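Putative hydrolase (Chloroflexus aurantiacus J-10-fl, PDB 3CMN) is of unknown function but probably acts as a metal-dependent peptidase, hydrolysing peptide bonds with the help of a bound metal ion. Local coordinates at residues E191-Y201 / V339-P347. Numbering follows the deposited sequence.
Sequences EFEAYPWVRTY and VWERPENLP
The indole of W197 reaches the backbone of W340 in a largely buried aromatic contact of this mostly helical protein of a zincin-like metallopeptidase family, where the bend between helices 174-193 and 197-210 meets the loop before helix 349-353: a worked example of an indole ring binding by face and edge at once. W197 NE1 donates to W340 O at 2.9 Å; the carbonyl oxygen lies near the indole plane, whereas the N-H comes from above the carbonyl plane, 60° out of it. One face of the same indole lies against the backbone of R342 and the ring of P343, whose CG reaches within 3.3 Å of W197 CE3. CG of W197 stands between its backbone N and carbonyl carbon (chi1 61°), which turns the ring onto this loop. Replacing W197 by alanine is likely to leave W340 O without this donor and to open a gap beside P343. The five-membered ring of W340 forms an offset stack with the Y195 ring, centroids 4.1 Å apart and planes at 3°, while E191 OE1 sits at the edge of the W340 indole. P343 CB covers the centre of the Y201 ring, and L346 CD1 comes to 3.5 Å from Y201 CE2. Farther out, Y267 meets W340 edge-to-face, and R256 hydrogen-bonds Y201 OH. E191 also touches a probable HExxH motif, without bound metal here. Within the loop, L346 N donates a hydrogen bond to P343 O at 3.1 Å.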
# COMPACT_ATOMS: atom_id res chain seq x y z
N GLU A 191 2.69 9.66 -0.59
CA GLU A 191 2.17 9.38 -1.93
C GLU A 191 0.65 9.44 -1.99
O GLU A 191 0.08 9.87 -2.99
CB GLU A 191 2.65 8.01 -2.41
CG GLU A 191 4.16 7.85 -2.46
CD GLU A 191 4.57 6.48 -2.96
OE1 GLU A 191 4.55 6.25 -4.18
OE2 GLU A 191 4.91 5.62 -2.12
N PHE A 192 -0.01 9.02 -0.91
CA PHE A 192 -1.47 9.03 -0.86
C PHE A 192 -2.08 10.31 -0.31
O PHE A 192 -3.24 10.59 -0.60
CB PHE A 192 -2.00 7.86 -0.02
CG PHE A 192 -2.06 6.56 -0.77
CD1 PHE A 192 -1.01 5.65 -0.68
CD2 PHE A 192 -3.14 6.25 -1.58
CE1 PHE A 192 -1.03 4.46 -1.38
CE2 PHE A 192 -3.18 5.05 -2.30
CZ PHE A 192 -2.12 4.16 -2.19
N GLU A 193 -1.31 11.07 0.46
CA GLU A 193 -1.86 12.28 1.07
C GLU A 193 -1.17 13.61 0.76
O GLU A 193 -1.79 14.66 0.90
CB GLU A 193 -1.92 12.08 2.59
CG GLU A 193 -2.66 10.80 2.98
CD GLU A 193 -2.42 10.38 4.42
OE1 GLU A 193 -1.24 10.27 4.81
OE2 GLU A 193 -3.40 10.17 5.16
N ALA A 194 0.09 13.58 0.34
CA ALA A 194 0.79 14.83 0.04
C ALA A 194 0.26 15.49 -1.25
O ALA A 194 0.44 16.69 -1.45
CB ALA A 194 2.30 14.57 -0.06
N TYR A 195 -0.37 14.70 -2.12
CA TYR A 195 -0.94 15.20 -3.36
C TYR A 195 -2.43 14.91 -3.23
O TYR A 195 -2.86 13.79 -3.41
CB TYR A 195 -0.35 14.45 -4.55
CG TYR A 195 1.14 14.25 -4.41
CD1 TYR A 195 1.66 13.03 -3.99
CD2 TYR A 195 2.03 15.31 -4.60
CE1 TYR A 195 3.03 12.86 -3.76
CE2 TYR A 195 3.40 15.16 -4.37
CZ TYR A 195 3.89 13.93 -3.94
OH TYR A 195 5.24 13.76 -3.69
N PRO A 196 -3.23 15.93 -2.89
CA PRO A 196 -4.68 15.78 -2.72
C PRO A 196 -5.47 15.07 -3.82
O PRO A 196 -6.46 14.40 -3.53
CB PRO A 196 -5.14 17.22 -2.50
CG PRO A 196 -3.97 17.84 -1.81
CD PRO A 196 -2.81 17.32 -2.64
N TRP A 197 -5.04 15.21 -5.07
CA TRP A 197 -5.77 14.55 -6.15
C TRP A 197 -5.69 13.02 -6.18
O TRP A 197 -6.55 12.36 -6.76
CB TRP A 197 -5.32 15.08 -7.51
CG TRP A 197 -3.87 14.84 -7.81
CD1 TRP A 197 -2.84 15.73 -7.65
CD2 TRP A 197 -3.28 13.67 -8.41
NE1 TRP A 197 -1.67 15.20 -8.13
CE2 TRP A 197 -1.91 13.93 -8.60
CE3 TRP A 197 -3.79 12.42 -8.80
CZ2 TRP A 197 -1.04 13.00 -9.17
CZ3 TRP A 197 -2.92 11.50 -9.36
CH2 TRP A 197 -1.56 11.80 -9.55
N VAL A 198 -4.66 12.45 -5.56
CA VAL A 198 -4.50 11.00 -5.64
C VAL A 198 -5.71 10.18 -5.19
O VAL A 198 -6.15 9.30 -5.92
CB VAL A 198 -3.21 10.55 -4.91
CG1 VAL A 198 -3.01 9.03 -5.11
CG2 VAL A 198 -2.01 11.28 -5.50
N ARG A 199 -6.24 10.44 -4.00
CA ARG A 199 -7.39 9.69 -3.52
C ARG A 199 -8.66 10.04 -4.29
O ARG A 199 -9.51 9.18 -4.52
CB ARG A 199 -7.58 9.89 -2.01
CG ARG A 199 -6.77 8.90 -1.18
CD ARG A 199 -6.71 9.25 0.30
NE ARG A 199 -5.94 8.26 1.05
CZ ARG A 199 -5.42 8.46 2.26
NH1 ARG A 199 -5.58 9.63 2.87
NH2 ARG A 199 -4.71 7.50 2.85
N THR A 200 -8.79 11.30 -4.70
CA THR A 200 -9.95 11.73 -5.47
C THR A 200 -9.93 10.94 -6.78
O THR A 200 -10.94 10.35 -7.18
CB THR A 200 -9.87 13.23 -5.81
OG1 THR A 200 -9.77 13.98 -4.59
CG2 THR A 200 -11.12 13.68 -6.58
N TYR A 201 -8.77 10.94 -7.43
CA TYR A 201 -8.58 10.23 -8.69
C TYR A 201 -8.75 8.73 -8.51
O TYR A 201 -9.25 8.04 -9.41
CB TYR A 201 -7.19 10.54 -9.24
CG TYR A 201 -6.85 9.76 -10.49
CD1 TYR A 201 -7.62 9.89 -11.66
CD2 TYR A 201 -5.75 8.91 -10.52
CE1 TYR A 201 -7.29 9.18 -12.81
CE2 TYR A 201 -5.41 8.20 -11.67
CZ TYR A 201 -6.19 8.34 -12.81
OH TYR A 201 -5.84 7.63 -13.95
N VAL A 339 5.25 13.61 -12.17
CA VAL A 339 4.20 12.61 -12.20
C VAL A 339 3.15 12.90 -11.11
O VAL A 339 2.02 12.43 -11.20
CB VAL A 339 4.81 11.18 -12.03
CG1 VAL A 339 5.19 10.92 -10.56
CG2 VAL A 339 3.86 10.14 -12.56
N TRP A 340 3.52 13.69 -10.09
CA TRP A 340 2.65 14.03 -8.96
C TRP A 340 1.85 15.33 -9.10
O TRP A 340 1.16 15.75 -8.16
CB TRP A 340 3.47 14.15 -7.66
CG TRP A 340 4.12 12.89 -7.19
CD1 TRP A 340 5.46 12.68 -7.02
CD2 TRP A 340 3.46 11.66 -6.86
NE1 TRP A 340 5.68 11.38 -6.61
CE2 TRP A 340 4.48 10.73 -6.50
CE3 TRP A 340 2.12 11.24 -6.83
CZ2 TRP A 340 4.19 9.42 -6.12
CZ3 TRP A 340 1.84 9.92 -6.45
CH2 TRP A 340 2.88 9.03 -6.10
N GLU A 341 1.95 16.00 -10.25
CA GLU A 341 1.23 17.25 -10.44
C GLU A 341 -0.24 17.06 -10.75
O GLU A 341 -1.05 17.90 -10.39
CB GLU A 341 1.88 18.06 -11.56
CG GLU A 341 3.30 18.48 -11.25
CD GLU A 341 3.99 19.16 -12.41
OE1 GLU A 341 4.09 18.55 -13.49
OE2 GLU A 341 4.43 20.32 -12.24
N ARG A 342 -0.57 15.95 -11.40
CA ARG A 342 -1.95 15.67 -11.80
C ARG A 342 -2.09 14.23 -12.32
O ARG A 342 -1.10 13.60 -12.69
CB ARG A 342 -2.36 16.67 -12.90
CG ARG A 342 -1.57 16.52 -14.21
CD ARG A 342 -1.87 17.65 -15.23
NE ARG A 342 -1.48 18.97 -14.72
CZ ARG A 342 -2.26 19.77 -13.99
NH1 ARG A 342 -3.50 19.40 -13.68
NH2 ARG A 342 -1.78 20.92 -13.52
N PRO A 343 -3.32 13.70 -12.36
CA PRO A 343 -3.55 12.33 -12.84
C PRO A 343 -3.03 12.14 -14.26
O PRO A 343 -2.54 11.07 -14.62
CB PRO A 343 -5.07 12.17 -12.77
CG PRO A 343 -5.44 13.04 -11.61
CD PRO A 343 -4.57 14.28 -11.83
N GLU A 344 -3.15 13.20 -15.06
CA GLU A 344 -2.72 13.18 -16.45
C GLU A 344 -1.23 12.95 -16.62
O GLU A 344 -0.80 12.46 -17.67
CB GLU A 344 -3.11 14.50 -17.13
CG GLU A 344 -4.39 14.42 -17.94
CD GLU A 344 -5.59 13.97 -17.10
OE1 GLU A 344 -5.87 14.62 -16.07
OE2 GLU A 344 -6.24 12.97 -17.50
N ASN A 345 -0.44 13.30 -15.61
CA ASN A 345 1.01 13.12 -15.69
C ASN A 345 1.48 11.73 -15.28
O ASN A 345 2.68 11.46 -15.28
CB ASN A 345 1.73 14.18 -14.85
CG ASN A 345 1.70 15.55 -15.49
OD1 ASN A 345 1.17 15.71 -16.59
ND2 ASN A 345 2.26 16.54 -14.81
N LEU A 346 0.54 10.86 -14.92
CA LEU A 346 0.90 9.49 -14.54
C LEU A 346 1.15 8.77 -15.84
O LEU A 346 0.47 9.02 -16.83
CB LEU A 346 -0.26 8.79 -13.81
CG LEU A 346 -0.71 9.25 -12.44
CD1 LEU A 346 -1.98 8.52 -12.08
CD2 LEU A 346 0.38 8.99 -11.39
N PRO A 347 2.14 7.88 -15.87
CA PRO A 347 2.40 7.16 -17.11
C PRO A 347 1.35 6.08 -17.34
O PRO A 347 0.65 5.68 -16.40
CB PRO A 347 3.78 6.55 -16.87
CG PRO A 347 3.72 6.22 -15.41
CD PRO A 347 3.09 7.48 -14.82